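PDB 7A03: M32 carboxypeptidase from Chitinophagaceae bacterium, which probably removes amino acids one at a time from the C-terminal end of peptides, as a metal-dependent carboxypeptidase of the M32 family. Local coordinates for residues D23-I28 and T56-L61; A27-G32 and T240-L245; E36-E41 and A228-I233; L273-L278 and G288-L293. All coordinates share one frame; numbering follows the deposited sequence.

Interaction 1 of 4, residues D23-I28 and T56-L61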
# COMPACT_ATOMS: atom_id res chain seq x y z
N ASP A 23 -20.82 -8.04 5.63
CA ASP A 23 -21.51 -8.53 4.44
C ASP A 23 -21.82 -7.38 3.49
O ASP A 23 -21.61 -7.50 2.27
CB ASP A 23 -22.81 -9.23 4.82
CG ASP A 23 -22.59 -10.58 5.45
OD1 ASP A 23 -21.46 -11.12 5.34
OD2 ASP A 23 -23.54 -11.11 6.05
N VAL A 24 -22.33 -6.27 4.02
CA VAL A 24 -22.59 -5.11 3.17
C VAL A 24 -21.30 -4.58 2.56
O VAL A 24 -21.25 -4.24 1.37
CB VAL A 24 -23.36 -4.02 3.92
CG1 VAL A 24 -23.67 -2.87 2.98
CG2 VAL A 24 -24.66 -4.58 4.52
N ARG A 25 -20.25 -4.46 3.37
CA ARG A 25 -19.01 -3.88 2.85
C ARG A 25 -18.37 -4.77 1.79
O ARG A 25 -17.84 -4.28 0.79
CB ARG A 25 -18.04 -3.58 4.00
CG ARG A 25 -18.56 -2.51 4.96
CD ARG A 25 -17.46 -1.69 5.61
NE ARG A 25 -18.03 -0.71 6.53
CZ ARG A 25 -18.43 0.51 6.18
NH1 ARG A 25 -18.32 0.92 4.92
NH2 ARG A 25 -18.94 1.34 7.10
N ASN A 26 -18.49 -6.08 1.96
CA ASN A 26 -17.95 -6.98 0.94
C ASN A 26 -18.82 -6.98 -0.31
O ASN A 26 -18.28 -7.14 -1.42
CB ASN A 26 -17.77 -8.37 1.53
CG ASN A 26 -16.58 -8.44 2.45
OD1 ASN A 26 -15.47 -8.01 2.07
ND2 ASN A 26 -16.78 -8.94 3.66
N ALA A 27 -20.13 -6.77 -0.18
CA ALA A 27 -20.95 -6.58 -1.38
C ALA A 27 -20.49 -5.35 -2.15
O ALA A 27 -20.39 -5.36 -3.38
CB ALA A 27 -22.43 -6.44 -0.99
N ILE A 28 -20.18 -4.27 -1.42
CA ILE A 28 -19.62 -3.07 -2.04
C ILE A 28 -18.32 -3.41 -2.77
O ILE A 28 -18.09 -2.97 -3.90
CB ILE A 28 -19.41 -1.98 -0.98
CG1 ILE A 28 -20.76 -1.49 -0.42
CG2 ILE A 28 -18.60 -0.83 -1.54
CD1 ILE A 28 -20.59 -0.68 0.86
N THR A 56 -23.99 4.03 2.30
CA THR A 56 -24.78 4.73 3.30
C THR A 56 -25.37 3.73 4.28
O THR A 56 -25.28 3.93 5.50
CB THR A 56 -25.87 5.57 2.62
OG1 THR A 56 -25.26 6.56 1.78
CG2 THR A 56 -26.75 6.26 3.64
N ILE A 57 -25.88 2.61 3.76
CA ILE A 57 -26.45 1.61 4.66
C ILE A 57 -25.38 1.09 5.62
O ILE A 57 -25.61 1.00 6.83
CB ILE A 57 -27.11 0.47 3.86
CG1 ILE A 57 -28.41 0.96 3.21
CG2 ILE A 57 -27.34 -0.77 4.74
CD1 ILE A 57 -28.93 0.03 2.13
N ALA A 58 -24.17 0.81 5.10
CA ALA A 58 -23.13 0.28 5.97
C ALA A 58 -22.83 1.28 7.06
O ALA A 58 -22.66 0.91 8.24
CB ALA A 58 -21.86 -0.03 5.19
N HIS A 59 -22.80 2.56 6.70
CA HIS A 59 -22.43 3.58 7.67
C HIS A 59 -23.52 3.69 8.72
O HIS A 59 -23.22 3.79 9.93
CB HIS A 59 -22.21 4.90 6.94
CG HIS A 59 -21.84 6.03 7.86
ND1 HIS A 59 -20.54 6.29 8.23
CD2 HIS A 59 -22.60 6.96 8.48
CE1 HIS A 59 -20.51 7.33 9.04
NE2 HIS A 59 -21.75 7.76 9.21
N GLU A 60 -24.79 3.61 8.29
CA GLU A 60 -25.88 3.62 9.25
C GLU A 60 -25.72 2.49 10.25
O GLU A 60 -25.89 2.68 11.46
CB GLU A 60 -27.23 3.49 8.52
CG GLU A 60 -27.62 4.70 7.70
CD GLU A 60 -28.81 4.45 6.77
OE1 GLU A 60 -29.25 3.28 6.62
OE2 GLU A 60 -29.31 5.43 6.19
N LEU A 61 -25.32 1.31 9.76
CA LEU A 61 -25.19 0.19 10.67
C LEU A 61 -24.03 0.40 11.63
O LEU A 61 -24.15 0.12 12.84
CB LEU A 61 -25.05 -1.11 9.88
CG LEU A 61 -26.32 -1.49 9.10
CD1 LEU A 61 -26.01 -2.59 8.09
CD2 LEU A 61 -27.40 -1.91 10.09
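The flat guanidinium group of Arg25 lies across the methyl group of Ala58, which sits over the centre of one of its faces with CB 3.6 Å from Arg25 CZ. NH1, NH2 and NE are all in van der Waals range of the same methyl, so the whole planar head takes part and not one nitrogen alone. The backbone N of His59 meets this head obliquely, 4.1 Å from Arg25 NH2. The imidazole of His59 turns away from the contact; its ND1 stays 5.3 Å from Arg25 NH2, so the two ionisable groups are neighbours without touching. Arg25 reaches this position because its chain is bent at chi2 (-149°), runs extended through chi3, and then turns its planar head at chi4. The two segments belong to helix 9-37 and helix 44-62, consecutive in the chain and packed as an antiparallel helical hairpin, with local axes 9.4 Å apart at 158°. Val24 and Ala58 are level with each other, and the small alanine lets the backbones come to 6.1 Å between their CA atoms. Beside the arginine, Val24 fills the apolar half of the interface: CG1, anti to the backbone N (chi1 -177°), touches Ala58 CB at 4.0 Å, while CG2 points along the hairpin to Leu61 CD1, 4.3 Å away. Ala58 is thus covered by a hydrocarbon branch from one residue and a charged plane from the next. The packing continues along both helices, where Leu61 also rests on Lys20 and Ile21 of helix 9-37, and Ile28 packs on Ile51, Leu54 and Ser55 of helix 44-62.

Interaction 2 of 4, residues A27-G32 and T240-L245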
# COMPACT_ATOMS: atom_id res chain seq x y z
N ALA A 27 -20.13 -6.77 -0.18
CA ALA A 27 -20.95 -6.58 -1.38
C ALA A 27 -20.49 -5.35 -2.15
O ALA A 27 -20.39 -5.36 -3.38
CB ALA A 27 -22.43 -6.44 -0.99
N ILE A 28 -20.18 -4.27 -1.42
CA ILE A 28 -19.62 -3.07 -2.04
C ILE A 28 -18.32 -3.41 -2.77
O ILE A 28 -18.09 -2.97 -3.90
CB ILE A 28 -19.41 -1.98 -0.98
CG1 ILE A 28 -20.76 -1.49 -0.42
CG2 ILE A 28 -18.60 -0.83 -1.54
CD1 ILE A 28 -20.59 -0.68 0.86
N ALA A 29 -17.47 -4.22 -2.13
CA ALA A 29 -16.23 -4.66 -2.76
C ALA A 29 -16.48 -5.43 -4.06
O ALA A 29 -15.73 -5.26 -5.03
CB ALA A 29 -15.36 -5.46 -1.79
N VAL A 30 -17.50 -6.29 -4.09
CA VAL A 30 -17.83 -7.02 -5.32
C VAL A 30 -18.22 -6.03 -6.43
O VAL A 30 -17.76 -6.14 -7.58
CB VAL A 30 -18.97 -8.04 -5.08
CG1 VAL A 30 -19.35 -8.72 -6.38
CG2 VAL A 30 -18.55 -9.10 -4.07
N LEU A 31 -19.06 -5.05 -6.08
CA LEU A 31 -19.47 -4.06 -7.06
C LEU A 31 -18.28 -3.23 -7.55
O LEU A 31 -18.19 -2.89 -8.74
CB LEU A 31 -20.59 -3.17 -6.49
CG LEU A 31 -22.01 -3.67 -6.78
CD1 LEU A 31 -22.28 -5.04 -6.15
CD2 LEU A 31 -23.03 -2.61 -6.30
N GLY A 32 -17.32 -2.93 -6.67
CA GLY A 32 -16.16 -2.16 -7.10
C GLY A 32 -15.19 -2.98 -7.93
O GLY A 32 -14.57 -2.48 -8.89
N THR A 240 -8.31 -7.40 -3.88
CA THR A 240 -9.52 -7.17 -3.11
C THR A 240 -9.99 -8.49 -2.53
O THR A 240 -9.93 -9.53 -3.18
CB THR A 240 -10.62 -6.53 -3.97
OG1 THR A 240 -11.73 -6.12 -3.14
CG2 THR A 240 -11.14 -7.50 -5.04
N SER A 241 -10.46 -8.45 -1.29
CA SER A 241 -10.96 -9.64 -0.63
C SER A 241 -12.42 -9.44 -0.26
O SER A 241 -12.80 -8.41 0.31
CB SER A 241 -10.14 -9.96 0.62
OG SER A 241 -10.28 -8.93 1.58
N PHE A 242 -13.25 -10.43 -0.62
CA PHE A 242 -14.66 -10.46 -0.24
C PHE A 242 -14.88 -11.29 1.02
O PHE A 242 -16.00 -11.32 1.54
CB PHE A 242 -15.51 -11.04 -1.38
CG PHE A 242 -15.27 -10.39 -2.72
CD1 PHE A 242 -14.87 -9.06 -2.80
CD2 PHE A 242 -15.45 -11.09 -3.89
CE1 PHE A 242 -14.62 -8.46 -4.01
CE2 PHE A 242 -15.23 -10.49 -5.13
CZ PHE A 242 -14.81 -9.17 -5.19
N ASN A 243 -13.82 -11.94 1.50
CA ASN A 243 -13.67 -12.86 2.62
C ASN A 243 -12.36 -13.61 2.36
O ASN A 243 -11.83 -13.55 1.24
CB ASN A 243 -14.87 -13.82 2.73
CG ASN A 243 -15.06 -14.67 1.47
OD1 ASN A 243 -14.44 -15.71 1.32
ND2 ASN A 243 -15.95 -14.23 0.58
N PRO A 244 -11.81 -14.32 3.34
CA PRO A 244 -10.52 -14.99 3.10
C PRO A 244 -10.56 -16.08 2.04
O PRO A 244 -9.49 -16.50 1.54
CB PRO A 244 -10.15 -15.55 4.48
CG PRO A 244 -10.94 -14.69 5.46
CD PRO A 244 -12.23 -14.41 4.75
N LEU A 245 -11.75 -16.57 1.67
CA LEU A 245 -11.89 -17.60 0.65
C LEU A 245 -12.25 -17.02 -0.72
O LEU A 245 -12.60 -17.78 -1.64
CB LEU A 245 -12.92 -18.66 1.08
CG LEU A 245 -12.51 -19.38 2.38
CD1 LEU A 245 -13.65 -20.23 2.90
CD2 LEU A 245 -11.28 -20.24 2.16
O HOH W 1 -13.06 -4.45 -4.87
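Ala29 and Val30 of the long N-terminal helix 9-37 form a seat for Phe242, at the strand 239-241 border of a small three-stranded mixed sheet; the contact docks the helix against that border. The centre of it is a CH-pi interaction. Val30 CG2 stands 3.6 Å from the centroid of the Phe242 ring and only 6° off the ring normal, so the methyl sits almost squarely over the middle of one face. The valine places this branch beside its backbone N, with CG1 turned the other way (chi1 177°). One residue earlier, Ala29 CB packs 3.8 Å from Phe242 CD1, and the ring atom CE1 comes within 3.5 Å of Ala29 O, an oblique approach. Thr240 adds a polar link: a water donates to Ala29 O at 2.8 Å and is also hydrogen-bonded to Thr240 OG1 at 2.7 Å. Thr240 is itself held by backbone pairing with Arg248 of strand 247-251, whereas Ser241 OG bonds to Glu275 on another helix. Beyond Phe242 the chain turns: Leu245 N donates to Asn243 OD1 at 2.8 Å, an Asx turn that leads the chain away from the helix. Between helix and sheet border, then, the direct touch is aliphatic on aromatic and the polar joining is left to water, which implies a contact held mainly by shape and dispersion, with the water giving Ala29 O a hydrogen bond beside the ring.

Interaction 3 of 4, residues E36-E41 and A228-I233; sequences ETYLPE and AGRQDI. With CIT (citric acid), chain G.
Tyr38 OH donates a short hydrogen bond of 2.5 Å to Asp232 OD1, joining the residue just past the end of helix 9-37 to strand 229-233, an outer strand of the mixed three-stranded sheet. The hydroxyl comes from above the carboxylate plane, 36° out of it, and the ring stands nearly perpendicular to that plane. Tyr38 carries its ring to the strand with CG beside the backbone N (chi1 -67°). Alongside, Thr37 CG2 rests against Asp232 CB and Ile233 O, while its hydroxyl bonds back to Trp33 O.

Two waters extend the junction. One donates to Thr37 O at 2.9 Å and to Ile233 O at 2.6 Å; the other donates to Tyr38 OH and accepts from Ile233 N at 3.0 Å. In the second shell Arg230 grips the aspartate side-on in a salt bridge, Arg230 NE to Asp232 OD2 at 2.7 Å and Arg230 NH2 to Asp232 OD1 at 2.8 Å, both oxygens lying near the guanidinium plane. Tyr38 OH and Arg230 NH2 thus reach OD1 from opposite faces of the carboxylate, which fixes its rotation. Replacing Asp232 with an alanine would probably leave the arginine charge without its mate and the tyrosine hydroxyl without its acceptor. A citrate, probably from the crystallisation liquor, lies over one guanidinium face through its C1 carboxyl group, whose O2 accepts from Gln231 N at 2.9 Å and 173°.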
# COMPACT_ATOMS: atom_id res chain seq x y z
N GLU A 36 -14.17 -2.33 -11.98
CA GLU A 36 -12.85 -2.28 -12.59
C GLU A 36 -12.62 -3.35 -13.65
O GLU A 36 -11.65 -3.24 -14.42
CB GLU A 36 -11.75 -2.41 -11.53
CG GLU A 36 -11.74 -1.26 -10.50
CD GLU A 36 -11.52 0.09 -11.16
OE1 GLU A 36 -10.63 0.20 -12.04
OE2 GLU A 36 -12.24 1.04 -10.80
N THR A 37 -13.43 -4.40 -13.70
CA THR A 37 -13.07 -5.52 -14.57
C THR A 37 -14.04 -5.75 -15.71
O THR A 37 -13.61 -5.93 -16.86
CB THR A 37 -12.94 -6.80 -13.75
OG1 THR A 37 -14.12 -6.97 -12.96
CG2 THR A 37 -11.72 -6.72 -12.84
N TYR A 38 -15.35 -5.79 -15.44
CA TYR A 38 -16.32 -6.24 -16.43
C TYR A 38 -17.46 -5.28 -16.69
O TYR A 38 -18.22 -5.50 -17.64
CB TYR A 38 -16.88 -7.63 -16.06
CG TYR A 38 -15.79 -8.69 -16.16
CD1 TYR A 38 -15.29 -9.07 -17.39
CD2 TYR A 38 -15.23 -9.25 -15.02
CE1 TYR A 38 -14.28 -10.00 -17.50
CE2 TYR A 38 -14.22 -10.19 -15.11
CZ TYR A 38 -13.75 -10.56 -16.35
OH TYR A 38 -12.73 -11.49 -16.47
N LEU A 39 -17.59 -4.22 -15.91
CA LEU A 39 -18.71 -3.30 -16.04
C LEU A 39 -18.79 -2.69 -17.44
O LEU A 39 -17.82 -2.06 -17.90
CB LEU A 39 -18.50 -2.18 -15.02
CG LEU A 39 -19.46 -1.01 -15.11
CD1 LEU A 39 -20.83 -1.43 -14.67
CD2 LEU A 39 -18.97 0.17 -14.27
N PRO A 40 -19.93 -2.81 -18.14
CA PRO A 40 -20.09 -2.08 -19.41
C PRO A 40 -20.14 -0.58 -19.17
O PRO A 40 -20.65 -0.12 -18.15
CB PRO A 40 -21.43 -2.60 -19.95
CG PRO A 40 -21.68 -3.92 -19.21
CD PRO A 40 -21.05 -3.71 -17.84
N GLU A 41 -19.64 0.18 -20.15
CA GLU A 41 -19.40 1.60 -19.95
C GLU A 41 -20.67 2.35 -19.55
O GLU A 41 -20.67 3.18 -18.62
CB GLU A 41 -18.80 2.19 -21.24
CG GLU A 41 -18.70 3.69 -21.26
CD GLU A 41 -19.68 4.31 -22.24
OE1 GLU A 41 -20.51 5.15 -21.80
OE2 GLU A 41 -19.64 3.95 -23.43
N ALA A 228 -9.75 -20.14 -4.17
CA ALA A 228 -10.21 -19.10 -3.26
C ALA A 228 -9.82 -17.73 -3.79
O ALA A 228 -9.61 -16.78 -3.01
CB ALA A 228 -9.65 -19.33 -1.86
N GLY A 229 -9.68 -17.63 -5.10
CA GLY A 229 -9.27 -16.40 -5.73
C GLY A 229 -9.21 -16.60 -7.22
O GLY A 229 -9.51 -17.69 -7.74
N ARG A 230 -8.83 -15.54 -7.91
CA ARG A 230 -8.70 -15.53 -9.35
C ARG A 230 -8.02 -14.23 -9.75
O ARG A 230 -7.97 -13.27 -8.96
CB ARG A 230 -10.08 -15.65 -10.05
CG ARG A 230 -11.05 -14.52 -9.70
CD ARG A 230 -12.32 -14.55 -10.63
NE ARG A 230 -11.94 -14.27 -12.01
CZ ARG A 230 -11.86 -15.19 -12.97
NH1 ARG A 230 -12.19 -16.45 -12.71
NH2 ARG A 230 -11.47 -14.83 -14.18
N GLN A 231 -7.51 -14.20 -10.97
CA GLN A 231 -6.89 -13.03 -11.56
C GLN A 231 -7.68 -12.58 -12.78
O GLN A 231 -8.14 -13.41 -13.57
CB GLN A 231 -5.43 -13.29 -11.98
CG GLN A 231 -4.76 -12.05 -12.57
CD GLN A 231 -3.29 -12.24 -12.88
OE1 GLN A 231 -2.93 -12.86 -13.90
NE2 GLN A 231 -2.42 -11.68 -12.05
N ASP A 232 -7.77 -11.26 -12.94
CA ASP A 232 -8.39 -10.64 -14.10
C ASP A 232 -7.54 -9.44 -14.50
O ASP A 232 -6.61 -9.04 -13.80
CB ASP A 232 -9.84 -10.22 -13.81
CG ASP A 232 -10.73 -11.42 -13.52
OD1 ASP A 232 -11.20 -12.04 -14.51
OD2 ASP A 232 -10.92 -11.77 -12.33
N ILE A 233 -7.82 -8.89 -15.67
CA ILE A 233 -7.16 -7.68 -16.16
C ILE A 233 -7.91 -6.45 -15.66
O ILE A 233 -9.15 -6.41 -15.70
CB ILE A 233 -7.08 -7.68 -17.70
CG1 ILE A 233 -6.26 -8.86 -18.21
CG2 ILE A 233 -6.51 -6.36 -18.21
CD1 ILE A 233 -4.74 -8.71 -17.99
C1 CIT G . -7.71 -16.99 -13.63
O1 CIT G . -8.08 -16.08 -14.41
O2 CIT G . -7.69 -16.77 -12.40
C2 CIT G . -7.30 -18.34 -14.18
O HOH W 2 -11.12 -7.50 -16.90
O HOH W 3 -10.01 -10.26 -17.19

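Interaction 4 of 4, residues L273-L278 and G288-L293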
# COMPACT_ATOMS: atom_id res chain seq x y z
N LEU A 273 -1.82 -13.22 -0.52
CA LEU A 273 -1.46 -14.27 0.42
C LEU A 273 -1.79 -13.84 1.84
O LEU A 273 -2.24 -14.66 2.66
CB LEU A 273 0.03 -14.60 0.30
CG LEU A 273 0.48 -15.27 -1.00
CD1 LEU A 273 2.01 -15.21 -1.11
CD2 LEU A 273 -0.02 -16.72 -1.09
N TYR A 274 -1.56 -12.56 2.15
CA TYR A 274 -1.99 -12.05 3.45
C TYR A 274 -3.50 -12.21 3.64
O TYR A 274 -3.95 -12.75 4.66
CB TYR A 274 -1.61 -10.57 3.55
CG TYR A 274 -1.73 -9.90 4.91
CD1 TYR A 274 -2.08 -10.61 6.05
CD2 TYR A 274 -1.43 -8.54 5.03
CE1 TYR A 274 -2.15 -9.98 7.29
CE2 TYR A 274 -1.49 -7.90 6.27
CZ TYR A 274 -1.84 -8.63 7.40
OH TYR A 274 -1.88 -7.98 8.61
N GLU A 275 -4.28 -11.71 2.68
CA GLU A 275 -5.74 -11.79 2.82
C GLU A 275 -6.24 -13.23 2.93
O GLU A 275 -7.16 -13.52 3.70
CB GLU A 275 -6.42 -11.07 1.66
CG GLU A 275 -6.24 -9.55 1.71
CD GLU A 275 -7.05 -8.92 2.84
OE1 GLU A 275 -8.16 -9.39 3.13
OE2 GLU A 275 -6.59 -7.92 3.45
N GLN A 276 -5.62 -14.16 2.19
CA GLN A 276 -6.01 -15.56 2.27
C GLN A 276 -5.59 -16.20 3.58
O GLN A 276 -6.06 -17.30 3.90
CB GLN A 276 -5.48 -16.36 1.07
CG GLN A 276 -6.20 -16.01 -0.22
CD GLN A 276 -5.83 -16.93 -1.38
OE1 GLN A 276 -4.73 -17.46 -1.44
NE2 GLN A 276 -6.76 -17.12 -2.31
N GLY A 277 -4.70 -15.55 4.34
CA GLY A 277 -4.31 -16.07 5.63
C GLY A 277 -5.04 -15.53 6.84
O GLY A 277 -4.80 -16.00 7.96
N LEU A 278 -5.94 -14.56 6.67
CA LEU A 278 -6.72 -14.07 7.80
C LEU A 278 -7.79 -15.11 8.18
O LEU A 278 -8.31 -15.82 7.31
CB LEU A 278 -7.39 -12.74 7.44
CG LEU A 278 -6.40 -11.58 7.22
CD1 LEU A 278 -6.98 -10.47 6.36
CD2 LEU A 278 -5.88 -11.03 8.53
N GLY A 288 -9.81 -10.16 12.39
CA GLY A 288 -9.87 -10.76 11.07
C GLY A 288 -9.53 -9.83 9.93
O GLY A 288 -9.76 -10.19 8.76
N GLU A 289 -9.01 -8.62 10.22
CA GLU A 289 -8.65 -7.62 9.22
C GLU A 289 -7.14 -7.42 9.21
O GLU A 289 -6.47 -7.60 10.23
CB GLU A 289 -9.31 -6.26 9.56
CG GLU A 289 -10.83 -6.30 9.55
CD GLU A 289 -11.48 -5.05 10.15
OE1 GLU A 289 -10.75 -4.18 10.68
OE2 GLU A 289 -12.74 -4.93 10.08
N ALA A 290 -6.60 -7.05 8.04
CA ALA A 290 -5.18 -6.73 7.94
C ALA A 290 -4.79 -5.71 9.01
O ALA A 290 -5.57 -4.82 9.35
CB ALA A 290 -4.88 -6.15 6.57
N ALA A 291 -3.55 -5.85 9.52
CA ALA A 291 -3.12 -5.07 10.69
C ALA A 291 -3.08 -3.58 10.41
O ALA A 291 -3.38 -2.77 11.29
CB ALA A 291 -1.77 -5.57 11.20
N SER A 292 -2.69 -3.19 9.19
CA SER A 292 -2.56 -1.78 8.83
C SER A 292 -2.16 -1.71 7.36
O SER A 292 -1.75 -2.71 6.76
CB SER A 292 -1.50 -1.05 9.65
OG SER A 292 -0.21 -1.33 9.12
N LEU A 293 -2.27 -0.50 6.79
CA LEU A 293 -1.84 -0.29 5.41
C LEU A 293 -0.35 -0.54 5.26
O LEU A 293 0.09 -1.13 4.26
CB LEU A 293 -2.14 1.15 4.97
CG LEU A 293 -3.57 1.53 4.56
CD1 LEU A 293 -3.60 3.02 4.24
CD2 LEU A 293 -4.02 0.72 3.36
O HOH W 4 -8.20 -7.16 5.57
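Of the polar contacts, one is direct: Ala291 N donates to Tyr274 OH at 2.9 Å, with a nearly straight N-H...O angle of 166°. The tyrosine turns its CG anti to the backbone N (chi1 -169°), which sends the ring away from helix 258-277 and across to the loop 288-293. A second polar link runs through water, which donates to Glu275 OE2 at 2.8 Å and accepts from Ala290 N at 2.9 Å. Two successive loop amides are therefore tied to two successive helix residues. Glu275 has further partners: OE2 also takes a hydrogen bond from His296 NE2, and OE1 one from Ser241 OG.

Van der Waals contacts fill in between. The apolar pair is Ala290 CB lying obliquely against the Tyr274 ring, 3.8 Å from CE2; Ala291 CB approaches Tyr274 OH at 3.5 Å. Further along, Leu278 lays both methyls on the start of the loop, CD1 3.7 Å from Gly288 O and CD2 3.9 Å from Glu289 O, so that hydrocarbon covers a run of backbone. A phenylalanine in place of Tyr274 would probably leave Ala291 N without its acceptor and the loop freer to shift past the ring.

On its far side the loop ends in an N-cap: Ser292 OG accepts from Ile295 N at the start of helix 293-307. The contact joins the end of helix 258-277 to the loop leading into the next helix; helix 258-277 carries an HExxH pattern (His267, Glu268, His271), which would probably bind the metal in this metallopeptidase family, though no metal is bound to it here.

How the interactions relate
From the N terminus, helix 9-37 starts three of the contacts. Interaction 1 closes the short hairpin to helix 44-62, and interaction 2 begins in the same helix, sharing Ala27 and Ile28, but closes a loop of about two hundred residues onto strand 239-241. Interaction 3 starts further along that helix and reaches strand 229-233; its loop lies within that of interaction 2 and crosses that of interaction 1. The helix is thus tied to both outer strands of the small sheet. Interaction 4 follows in series, a local closure between the end of helix 258-277 and the loop leading into helix 293-307. It meets interaction 2 through Ser241 and Glu275, and interaction 3 through Ala228 and Gln276.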